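Side-chain contacts in cadherin-related family member 2 (Homo sapiens, PDB 5CZR), which forms calcium-dependent heterophilic adhesion complexes with CDHR5 on adjacent microvilli and so controls how microvilli pack at the apical surface of epithelial cells: residues A[14-19]-A[24-29]; A[48-53]-A[72-77]; A[66-71]-A[132-137]; A[103-108]-A[204-209]. All coordinates share one frame; numbering follows the deposited sequence.

Contact 1: residues A[14-19]-A[24-29]; sequences VILPED and AQAFWL. With CA (calcium ion), chain F; CA (calcium ion), chain G.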
# COMPACT_ATOMS: atom_id res chain seq x y z
N VAL A 14 5.03 -20.72 3.56
CA VAL A 14 5.74 -19.72 4.33
C VAL A 14 5.14 -18.33 4.07
O VAL A 14 4.68 -18.05 2.96
CB VAL A 14 7.24 -19.73 3.97
CG1 VAL A 14 7.46 -19.32 2.51
CG2 VAL A 14 8.01 -18.83 4.89
N ILE A 15 5.14 -17.50 5.11
CA ILE A 15 4.60 -16.16 5.05
C ILE A 15 5.74 -15.19 5.09
O ILE A 15 6.59 -15.30 5.94
CB ILE A 15 3.70 -15.87 6.23
CG1 ILE A 15 2.45 -16.73 6.13
CG2 ILE A 15 3.28 -14.41 6.25
CD1 ILE A 15 1.62 -16.76 7.40
N LEU A 16 5.77 -14.27 4.16
CA LEU A 16 6.84 -13.30 4.05
C LEU A 16 6.25 -11.95 3.78
O LEU A 16 5.30 -11.82 3.01
CB LEU A 16 7.81 -13.66 2.93
CG LEU A 16 8.56 -15.00 3.09
CD1 LEU A 16 9.32 -15.38 1.82
CD2 LEU A 16 9.52 -14.94 4.28
N PRO A 17 6.80 -10.92 4.40
CA PRO A 17 6.37 -9.56 4.04
C PRO A 17 6.90 -9.08 2.70
O PRO A 17 8.03 -9.36 2.34
CB PRO A 17 6.97 -8.72 5.17
CG PRO A 17 8.20 -9.46 5.55
CD PRO A 17 7.94 -10.91 5.32
N GLU A 18 6.07 -8.31 1.98
CA GLU A 18 6.41 -7.86 0.63
C GLU A 18 7.63 -6.92 0.61
O GLU A 18 8.29 -6.82 -0.40
CB GLU A 18 5.22 -7.22 -0.10
CG GLU A 18 4.70 -5.92 0.52
CD GLU A 18 3.84 -5.10 -0.42
OE1 GLU A 18 2.88 -4.49 0.06
OE2 GLU A 18 4.13 -5.08 -1.63
N ASP A 19 7.91 -6.26 1.74
CA ASP A 19 9.06 -5.35 1.87
C ASP A 19 10.40 -6.02 2.29
O ASP A 19 11.34 -5.34 2.62
CB ASP A 19 8.71 -4.18 2.79
CG ASP A 19 8.29 -4.61 4.17
OD1 ASP A 19 8.38 -5.80 4.49
OD2 ASP A 19 7.83 -3.74 4.95
N ALA A 24 18.30 -10.54 2.36
CA ALA A 24 17.92 -10.93 3.72
C ALA A 24 17.55 -12.42 3.80
O ALA A 24 16.99 -12.97 2.86
CB ALA A 24 16.73 -10.11 4.16
N GLN A 25 17.76 -13.01 4.98
CA GLN A 25 17.18 -14.31 5.30
C GLN A 25 15.64 -14.25 5.19
O GLN A 25 14.99 -13.38 5.76
CB GLN A 25 17.57 -14.76 6.70
CG GLN A 25 16.88 -16.05 7.09
CD GLN A 25 17.29 -16.49 8.47
OE1 GLN A 25 16.45 -16.71 9.34
NE2 GLN A 25 18.59 -16.66 8.67
N ALA A 26 15.08 -15.18 4.43
CA ALA A 26 13.64 -15.32 4.28
C ALA A 26 13.09 -16.38 5.24
O ALA A 26 12.14 -16.13 5.97
CB ALA A 26 13.31 -15.68 2.85
N PHE A 27 13.69 -17.57 5.22
CA PHE A 27 13.30 -18.68 6.10
C PHE A 27 14.32 -19.82 5.94
O PHE A 27 15.27 -19.71 5.14
CB PHE A 27 11.89 -19.21 5.76
CG PHE A 27 11.75 -19.71 4.34
CD1 PHE A 27 11.67 -18.80 3.28
CD2 PHE A 27 11.73 -21.04 4.06
CE1 PHE A 27 11.52 -19.23 1.97
CE2 PHE A 27 11.60 -21.48 2.75
CZ PHE A 27 11.47 -20.58 1.71
N TRP A 28 14.14 -20.85 6.75
CA TRP A 28 14.99 -22.03 6.76
C TRP A 28 14.20 -23.20 6.18
O TRP A 28 13.07 -23.47 6.62
CB TRP A 28 15.43 -22.35 8.19
CG TRP A 28 16.46 -21.41 8.72
CD1 TRP A 28 16.22 -20.21 9.32
CD2 TRP A 28 17.89 -21.56 8.66
NE1 TRP A 28 17.42 -19.61 9.66
CE2 TRP A 28 18.45 -20.42 9.27
CE3 TRP A 28 18.73 -22.57 8.19
CZ2 TRP A 28 19.85 -20.23 9.39
CZ3 TRP A 28 20.14 -22.39 8.30
CH2 TRP A 28 20.67 -21.23 8.90
N LEU A 29 14.77 -23.87 5.18
CA LEU A 29 14.27 -25.17 4.77
C LEU A 29 14.78 -26.22 5.75
O LEU A 29 15.98 -26.25 6.05
CB LEU A 29 14.71 -25.52 3.35
CG LEU A 29 14.05 -24.74 2.22
CD1 LEU A 29 14.79 -24.95 0.92
CD2 LEU A 29 12.59 -25.17 2.09
CA CA F . 4.13 -3.53 -3.30
CA CA G . 1.19 -2.95 -0.30
O HOH W 1 6.33 -3.63 -3.60
O HOH W 2 3.71 -1.66 -4.32

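Contact 2: residues A[48-53]-A[72-77]; sequences AYFFAV and YTFKVT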
# COMPACT_ATOMS: atom_id res chain seq x y z
N ALA A 48 11.59 -19.93 -8.75
CA ALA A 48 12.73 -20.16 -7.85
C ALA A 48 13.68 -18.98 -7.78
O ALA A 48 14.40 -18.82 -6.79
CB ALA A 48 13.48 -21.40 -8.26
N TYR A 49 13.69 -18.15 -8.83
CA TYR A 49 14.60 -17.01 -8.92
C TYR A 49 14.35 -15.95 -7.81
O TYR A 49 15.18 -15.07 -7.60
CB TYR A 49 14.49 -16.32 -10.30
CG TYR A 49 13.19 -15.55 -10.49
CD1 TYR A 49 13.08 -14.24 -10.06
CD2 TYR A 49 12.08 -16.13 -11.10
CE1 TYR A 49 11.89 -13.52 -10.23
CE2 TYR A 49 10.88 -15.43 -11.26
CZ TYR A 49 10.79 -14.12 -10.80
OH TYR A 49 9.63 -13.39 -10.96
N PHE A 50 13.20 -16.01 -7.16
CA PHE A 50 12.93 -15.16 -6.00
C PHE A 50 13.85 -15.43 -4.82
O PHE A 50 13.94 -14.58 -3.93
CB PHE A 50 11.48 -15.31 -5.50
CG PHE A 50 10.48 -14.55 -6.29
CD1 PHE A 50 10.36 -13.18 -6.14
CD2 PHE A 50 9.64 -15.21 -7.20
CE1 PHE A 50 9.45 -12.46 -6.92
CE2 PHE A 50 8.70 -14.50 -7.93
CZ PHE A 50 8.60 -13.13 -7.79
N PHE A 51 14.47 -16.62 -4.78
CA PHE A 51 15.25 -17.03 -3.63
C PHE A 51 16.61 -17.62 -4.02
O PHE A 51 16.86 -17.96 -5.18
CB PHE A 51 14.48 -18.10 -2.85
CG PHE A 51 13.14 -17.65 -2.34
CD1 PHE A 51 13.06 -16.75 -1.24
CD2 PHE A 51 11.95 -18.14 -2.92
CE1 PHE A 51 11.82 -16.35 -0.76
CE2 PHE A 51 10.72 -17.67 -2.46
CZ PHE A 51 10.65 -16.79 -1.38
N ALA A 52 17.48 -17.74 -3.02
CA ALA A 52 18.76 -18.41 -3.16
C ALA A 52 18.92 -19.26 -1.95
O ALA A 52 18.93 -18.76 -0.82
CB ALA A 52 19.91 -17.42 -3.27
N VAL A 53 19.00 -20.58 -2.17
CA VAL A 53 19.11 -21.56 -1.07
C VAL A 53 20.61 -21.82 -0.84
O VAL A 53 21.34 -22.04 -1.80
CB VAL A 53 18.40 -22.89 -1.45
CG1 VAL A 53 18.56 -23.88 -0.34
CG2 VAL A 53 16.90 -22.66 -1.74
N TYR A 72 0.71 -12.05 -5.13
CA TYR A 72 0.43 -12.07 -3.69
C TYR A 72 0.61 -13.42 -3.06
O TYR A 72 0.75 -13.55 -1.85
CB TYR A 72 -0.96 -11.49 -3.38
CG TYR A 72 -2.15 -12.48 -3.56
CD1 TYR A 72 -2.29 -13.29 -4.70
CD2 TYR A 72 -3.06 -12.65 -2.54
CE1 TYR A 72 -3.32 -14.23 -4.81
CE2 TYR A 72 -4.13 -13.55 -2.64
CZ TYR A 72 -4.25 -14.36 -3.77
OH TYR A 72 -5.28 -15.26 -3.86
N THR A 73 0.61 -14.45 -3.91
CA THR A 73 1.12 -15.74 -3.54
C THR A 73 1.76 -16.37 -4.77
O THR A 73 1.42 -16.00 -5.90
CB THR A 73 0.05 -16.74 -3.12
OG1 THR A 73 -0.76 -17.01 -4.27
CG2 THR A 73 -0.81 -16.20 -1.97
N PHE A 74 2.62 -17.37 -4.54
CA PHE A 74 3.16 -18.16 -5.63
C PHE A 74 3.77 -19.45 -5.12
O PHE A 74 3.97 -19.61 -3.91
CB PHE A 74 4.18 -17.37 -6.45
CG PHE A 74 5.37 -16.88 -5.67
CD1 PHE A 74 5.34 -15.67 -5.02
CD2 PHE A 74 6.53 -17.65 -5.62
CE1 PHE A 74 6.43 -15.22 -4.31
CE2 PHE A 74 7.65 -17.19 -4.95
CZ PHE A 74 7.60 -15.98 -4.28
N LYS A 75 4.00 -20.38 -6.04
CA LYS A 75 4.49 -21.69 -5.67
C LYS A 75 5.94 -21.79 -6.07
O LYS A 75 6.33 -21.30 -7.10
CB LYS A 75 3.75 -22.82 -6.43
CG LYS A 75 2.24 -22.59 -6.61
CD LYS A 75 1.33 -23.25 -5.57
CE LYS A 75 -0.12 -22.80 -5.74
NZ LYS A 75 -0.95 -23.44 -4.69
N VAL A 76 6.67 -22.56 -5.28
CA VAL A 76 7.99 -22.97 -5.68
C VAL A 76 8.17 -24.44 -5.39
O VAL A 76 7.44 -25.01 -4.59
CB VAL A 76 9.10 -22.16 -4.94
CG1 VAL A 76 9.10 -20.74 -5.42
CG2 VAL A 76 8.91 -22.23 -3.43
N THR A 77 9.11 -25.06 -6.08
CA THR A 77 9.48 -26.43 -5.79
C THR A 77 10.67 -26.42 -4.86
O THR A 77 11.69 -25.77 -5.13
CB THR A 77 9.79 -27.22 -7.08
OG1 THR A 77 8.62 -27.23 -7.88
CG2 THR A 77 10.14 -28.67 -6.75

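Contact 3: residues A[66-71]-A[132-137]; sequences LDYETL and KDMGSA. With CA (calcium ion), chain F; CA (calcium ion), chain G; CA (calcium ion), chain H.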
# COMPACT_ATOMS: atom_id res chain seq x y z
N LEU A 66 9.93 -9.10 -3.73
CA LEU A 66 8.52 -9.43 -3.64
C LEU A 66 7.68 -8.19 -3.88
O LEU A 66 8.16 -7.08 -3.77
CB LEU A 66 8.19 -9.99 -2.25
CG LEU A 66 9.03 -11.20 -1.79
CD1 LEU A 66 8.68 -11.61 -0.37
CD2 LEU A 66 8.80 -12.39 -2.73
N ASP A 67 6.40 -8.39 -4.19
CA ASP A 67 5.43 -7.26 -4.28
C ASP A 67 4.02 -7.82 -4.20
O ASP A 67 3.60 -8.55 -5.09
CB ASP A 67 5.64 -6.47 -5.58
CG ASP A 67 4.69 -5.31 -5.73
OD1 ASP A 67 3.94 -5.00 -4.78
OD2 ASP A 67 4.70 -4.67 -6.81
N TYR A 68 3.33 -7.52 -3.11
CA TYR A 68 1.95 -7.97 -2.88
C TYR A 68 1.04 -7.51 -4.00
O TYR A 68 0.13 -8.24 -4.39
CB TYR A 68 1.42 -7.45 -1.55
CG TYR A 68 0.04 -7.93 -1.21
CD1 TYR A 68 -0.17 -9.13 -0.49
CD2 TYR A 68 -1.08 -7.20 -1.60
CE1 TYR A 68 -1.45 -9.59 -0.19
CE2 TYR A 68 -2.36 -7.64 -1.30
CZ TYR A 68 -2.54 -8.83 -0.60
OH TYR A 68 -3.82 -9.25 -0.32
N GLU A 69 1.31 -6.33 -4.56
CA GLU A 69 0.44 -5.74 -5.55
C GLU A 69 0.56 -6.45 -6.90
O GLU A 69 -0.23 -6.22 -7.78
CB GLU A 69 0.74 -4.23 -5.69
CG GLU A 69 0.11 -3.34 -4.61
CD GLU A 69 0.70 -3.49 -3.22
OE1 GLU A 69 1.92 -3.51 -3.06
OE2 GLU A 69 -0.04 -3.57 -2.22
N THR A 70 1.57 -7.31 -7.06
CA THR A 70 1.91 -7.92 -8.36
C THR A 70 1.73 -9.45 -8.34
O THR A 70 1.25 -10.01 -9.30
CB THR A 70 3.34 -7.52 -8.72
OG1 THR A 70 3.29 -6.19 -9.23
CG2 THR A 70 3.98 -8.40 -9.78
N LEU A 71 2.10 -10.08 -7.23
CA LEU A 71 2.09 -11.53 -7.06
C LEU A 71 1.94 -11.84 -5.57
O LEU A 71 2.92 -11.78 -4.82
CB LEU A 71 3.41 -12.09 -7.59
CG LEU A 71 3.55 -13.58 -7.69
CD1 LEU A 71 2.51 -14.16 -8.66
CD2 LEU A 71 4.95 -13.93 -8.17
N LYS A 132 -3.90 1.57 -3.24
CA LYS A 132 -3.88 0.14 -3.58
C LYS A 132 -3.80 -0.85 -2.42
O LYS A 132 -4.15 -2.02 -2.57
CB LYS A 132 -2.69 -0.15 -4.48
CG LYS A 132 -2.79 0.48 -5.85
CD LYS A 132 -1.43 0.51 -6.52
CE LYS A 132 -1.51 1.18 -7.88
NZ LYS A 132 -0.28 0.81 -8.64
N ASP A 133 -3.30 -0.41 -1.27
CA ASP A 133 -3.04 -1.32 -0.18
C ASP A 133 -4.34 -1.85 0.41
O ASP A 133 -5.39 -1.33 0.12
CB ASP A 133 -2.17 -0.65 0.88
CG ASP A 133 -0.79 -0.28 0.34
OD1 ASP A 133 -0.16 -1.12 -0.34
OD2 ASP A 133 -0.33 0.86 0.55
N MET A 134 -4.24 -2.94 1.18
CA MET A 134 -5.36 -3.59 1.85
C MET A 134 -5.63 -2.99 3.25
O MET A 134 -4.75 -2.41 3.86
CB MET A 134 -5.08 -5.10 2.00
CG MET A 134 -4.92 -5.85 0.67
SD MET A 134 -6.42 -5.75 -0.36
CE MET A 134 -5.94 -6.79 -1.72
N GLY A 135 -6.85 -3.17 3.73
CA GLY A 135 -7.23 -2.82 5.10
C GLY A 135 -7.06 -1.34 5.36
O GLY A 135 -7.29 -0.52 4.46
N SER A 136 -6.57 -1.01 6.54
CA SER A 136 -6.43 0.39 6.94
C SER A 136 -5.40 1.09 6.08
O SER A 136 -5.49 2.30 5.86
CB SER A 136 -5.96 0.50 8.37
OG SER A 136 -6.94 -0.09 9.20
N ALA A 137 -4.42 0.31 5.60
CA ALA A 137 -3.37 0.87 4.76
C ALA A 137 -3.88 1.39 3.42
O ALA A 137 -3.16 2.12 2.72
CB ALA A 137 -2.27 -0.14 4.58
CA CA F . 4.13 -3.53 -3.30
CA CA G . 1.19 -2.95 -0.30
CA CA H . -1.29 2.90 1.56
O HOH W 3 -2.68 -4.40 -2.24
O HOH W 1 6.33 -3.63 -3.60
O HOH W 2 3.71 -1.66 -4.32

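Contact 4: residues A[103-108]-A[204-209]; sequences PVFQNT and LPVFLS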
# COMPACT_ATOMS: atom_id res chain seq x y z
N PRO A 103 -2.22 7.21 -1.24
CA PRO A 103 -3.37 7.58 -2.04
C PRO A 103 -3.00 8.45 -3.26
O PRO A 103 -2.14 9.31 -3.18
CB PRO A 103 -4.23 8.36 -1.06
CG PRO A 103 -3.80 7.89 0.29
CD PRO A 103 -2.32 7.69 0.15
N VAL A 104 -3.68 8.19 -4.39
CA VAL A 104 -3.46 8.89 -5.65
C VAL A 104 -4.82 9.50 -6.08
O VAL A 104 -5.82 8.80 -6.21
CB VAL A 104 -2.93 7.90 -6.74
CG1 VAL A 104 -2.83 8.55 -8.13
CG2 VAL A 104 -1.58 7.30 -6.35
N PHE A 105 -4.83 10.79 -6.34
CA PHE A 105 -6.01 11.48 -6.83
C PHE A 105 -6.29 11.11 -8.28
O PHE A 105 -5.38 11.05 -9.09
CB PHE A 105 -5.86 13.00 -6.67
CG PHE A 105 -6.16 13.48 -5.29
CD1 PHE A 105 -7.46 13.67 -4.89
CD2 PHE A 105 -5.13 13.70 -4.38
CE1 PHE A 105 -7.76 14.05 -3.60
CE2 PHE A 105 -5.42 14.11 -3.08
CZ PHE A 105 -6.75 14.29 -2.70
N GLN A 106 -7.57 10.80 -8.56
CA GLN A 106 -7.98 10.32 -9.88
C GLN A 106 -8.24 11.47 -10.85
O GLN A 106 -7.84 11.42 -12.00
CB GLN A 106 -9.23 9.43 -9.76
CG GLN A 106 -9.05 8.19 -8.90
CD GLN A 106 -7.86 7.31 -9.34
OE1 GLN A 106 -8.00 6.51 -10.26
NE2 GLN A 106 -6.72 7.42 -8.65
N ASN A 107 -8.91 12.49 -10.35
CA ASN A 107 -9.35 13.67 -11.10
C ASN A 107 -8.31 14.28 -12.06
O ASN A 107 -7.15 14.40 -11.69
CB ASN A 107 -9.75 14.75 -10.08
CG ASN A 107 -10.64 14.22 -8.92
OD1 ASN A 107 -10.19 13.48 -8.01
ND2 ASN A 107 -11.91 14.68 -8.93
N THR A 108 -8.73 14.66 -13.26
CA THR A 108 -7.87 15.49 -14.14
C THR A 108 -8.01 16.94 -13.69
O THR A 108 -7.03 17.59 -13.28
CB THR A 108 -8.32 15.36 -15.62
OG1 THR A 108 -8.38 13.99 -15.94
CG2 THR A 108 -7.37 16.06 -16.66
N LEU A 204 0.62 13.34 -2.82
CA LEU A 204 1.01 14.67 -3.24
C LEU A 204 -0.16 15.65 -3.00
O LEU A 204 -1.33 15.26 -3.02
CB LEU A 204 1.33 14.66 -4.73
CG LEU A 204 2.54 13.80 -5.18
CD1 LEU A 204 2.36 13.38 -6.64
CD2 LEU A 204 3.86 14.55 -4.96
N PRO A 205 0.15 16.93 -2.71
CA PRO A 205 -0.91 17.91 -2.57
C PRO A 205 -1.61 18.20 -3.90
O PRO A 205 -0.97 18.16 -4.95
CB PRO A 205 -0.18 19.15 -2.09
CG PRO A 205 1.23 18.98 -2.62
CD PRO A 205 1.50 17.51 -2.55
N VAL A 206 -2.92 18.46 -3.85
CA VAL A 206 -3.68 18.94 -5.00
C VAL A 206 -4.34 20.25 -4.65
O VAL A 206 -4.67 20.51 -3.48
CB VAL A 206 -4.72 17.92 -5.55
CG1 VAL A 206 -4.01 16.62 -6.00
CG2 VAL A 206 -5.77 17.60 -4.52
N PHE A 207 -4.54 21.07 -5.68
CA PHE A 207 -5.06 22.41 -5.53
C PHE A 207 -6.36 22.59 -6.31
O PHE A 207 -6.39 22.41 -7.53
CB PHE A 207 -4.02 23.41 -6.01
CG PHE A 207 -2.77 23.35 -5.20
CD1 PHE A 207 -2.67 24.03 -4.00
CD2 PHE A 207 -1.71 22.53 -5.60
CE1 PHE A 207 -1.50 23.96 -3.23
CE2 PHE A 207 -0.54 22.44 -4.82
CZ PHE A 207 -0.44 23.17 -3.65
N LEU A 208 -7.41 22.96 -5.59
CA LEU A 208 -8.70 23.27 -6.18
C LEU A 208 -8.87 24.80 -6.29
O LEU A 208 -8.82 25.50 -5.28
CB LEU A 208 -9.80 22.65 -5.35
CG LEU A 208 -11.25 23.06 -5.63
CD1 LEU A 208 -11.69 22.78 -7.06
CD2 LEU A 208 -12.16 22.33 -4.68
N SER A 209 -9.07 25.29 -7.51
CA SER A 209 -9.34 26.70 -7.74
C SER A 209 -10.83 26.97 -7.81
O SER A 209 -11.54 26.36 -8.61
CB SER A 209 -8.69 27.15 -9.02
OG SER A 209 -7.29 26.93 -8.90

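Contact 1: residues A[14-19]-A[24-29]
Val14 lies over one face of the Phe27 ring with both of its methyl groups. CG1 stands 4.3 Å from the ring centroid of Phe27 and 17° off the ring normal, a CH-pi contact displaced toward the rim. CG2 of Val14 sits nearer the root of the ring, 3.9 Å from Phe27 CG. The two side chains meet at about a right angle. Val14 puts CG1 between its backbone N and carbonyl carbon (chi1 65°) and CG2 anti to the N, which turns both branches to the ring. Leu16 approaches the same ring at a slant, its CD1 4.4 Å from CD1 of Phe27. Its other methyl, CD2, rests 3.3 Å from the backbone O of Ala26. The CB of Ala26 touches both methyls of Leu16.

The segments belong to the first cadherin repeat, a beta sandwich. Strand 13-17 is an outer strand of one sheet and strand 25-32 lies in the other. Residues 14-17 and 25-28 run antiparallel, at 169°. No hydrogen bond joins the segments; they meet mainly through side chains. Ala26 and Phe27 form a classic beta bulge opposite Val60. Met91 also touches both Val14 and Phe27.

Beyond the strand, Glu18 turns to the calcium sites at the end of the repeat. Its carboxylate bridges two ions: OE2 of Glu18 binds the calcium ion of chain F (calcium F) at 2.3 Å, and OE1 of Glu18 binds that of chain G (calcium G) at 2.3 Å. Waters 1 and 2 also bind calcium F, and OE2 accepts a hydrogen bond from the backbone N of Tyr68.

Contact 2: residues A[48-53]-A[72-77]
Phe74 sets its CG between its own backbone N and carbonyl carbon (chi1 60°), while Phe50 keeps CG anti to its carbonyl carbon (chi1 -80°), and the two rings are thereby brought face to face. They form an offset stack with centroids 4.5 Å apart and planes at 29°. The overlap is at the rims. CD2 of Phe50 lies 3.6 Å from CE2 of Phe74, and CZ of Phe74 lies 3.8 Å from CG of Phe50. The opposite face of Phe50 has CE1 of Tyr49 over its centre, so this ring is held between two aromatic neighbours.

The side chains of Phe51 and Phe74 approach each other from opposite directions. CE2 of Phe51 comes 4.0 Å from CE2 of Phe74, at the edge of the Phe74 ring and near its plane. CB of Phe50 in turn lies over one face of Phe51. Farther along, CG1 of Val76 packs 4.2 Å from the backbone N of Ala48. An alanine in place of Phe50 would probably leave one face of Phe74 without its stacking partner and open a gap beside Tyr49.

The 3-10 turn at 48-50 is closed by a bond from Phe51 N to Ala48 O of 3.0 Å. It delivers Phe50 and Phe51 into the hydrophobic core of the first cadherin repeat. Strand 51-53 is an outer strand of one sheet, and strand 73-81 lies inside the other. Phe51 also touches Val60 and Leu62 of strand 59-62 and Met43 of strand 40-44, while Val93 of strand 86-96 touches both Phe51 and Phe74.

Contact 3: residues A[66-71]-A[132-137]
Glu69 and Asp133 meet through calcium G, which joins the first cadherin repeat to the second. OE2 of Glu69 binds calcium G at 2.4 Å and OD1 of Asp133 binds it at 2.3 Å. The carboxylate planes are 75° apart. Each group also bridges to another ion: OE1 of Glu69 binds calcium F, and OD2 of Asp133 binds the calcium ion of chain H (calcium H). Asp67 OD1 joins calcium F and the backbone O of Ala137 joins calcium H. Glu69 is bent at chi2 (70°), which brings its carboxylate between calcium F and calcium G. Glu18 and Asp100 are further ligands of both these ions.

No hydrogen bond crosses directly. Water 3 bridges the segments, donating to OE2 of Glu69 and to the backbone O of Lys132, both at 2.8 Å. Asp67 OD1 accepts from Glu69 N from above the carboxylate plane, an Asx turn consistent with fixing the two residues relative to each other.

Tyr68 and Met134 pack together, crossing at about a right angle. CE of Met134 lies in the ring plane at the edge, 3.5 Å from OH of Tyr68. CG of Met134 is 3.7 Å from CE2 of Tyr68.

Glu69 OE2 and Asp133 OD1 stand only 3.1 Å apart. Such close like charges would probably repel without calcium, consistent with a linker that depends on the ions.

Contact 4: residues A[103-108]-A[204-209]
Phe105 and Val206 pack between the two sheets of the second cadherin repeat, a beta sandwich. Strand 104-105 is an outer strand of one sheet, and strand 206-213 lies inside the other. From its root, CB of Phe105 meets CG1 of Val206 at 4.1 Å. The ring's CG is next, 3.9 Å from that same methyl. CD2 of Phe105 makes the closest approach, 3.5 Å from CG1 of Val206. Farther out, the other methyl takes over: CE2 and CZ of Phe105 both meet CG2 of Val206, with CZ of Phe105 3.9 Å from it. CG2 stands over the ring centre, 3.8 Å from the centroid of Phe105 and 11° off the normal, a CH-pi contact. Val206 holds CG1 anti to its carbonyl carbon (chi1 -61°) and CG2 between that carbon and the backbone N, which turns both branches to the ring.

Ala187 and Tyr142 of the same sheet as Val206 also touch Phe105, as do Val127 and Ala129 of its own sheet. A serine in place of Phe105 would probably leave both methyls of Val206 without their aromatic partner and open a gap between the sheets. At the ring's edge, near its plane, CE2 of Phe105 lies 4.2 Å from the backbone O of Leu204.

Contacts 1 and 2 share the core of the first repeat, with centres about 10 Å apart. Phe51 joins them, since its CE1 lies 3.7 Å from CD1 of Leu16 and also touches Ala26 and Phe27. Contact 3 lies at the junction of the repeats and shares calcium F and calcium G with contact 1 through Glu18. Leu66 and Leu71 of contact 3 reach back to Phe50, so the core of contact 2 adjoins the calcium-binding loop. Contact 4 belongs to the second repeat. Its centre is about 22 Å from that of contact 3, and about 36 Å from that of contact 1 on the far side of the calcium-bound linker.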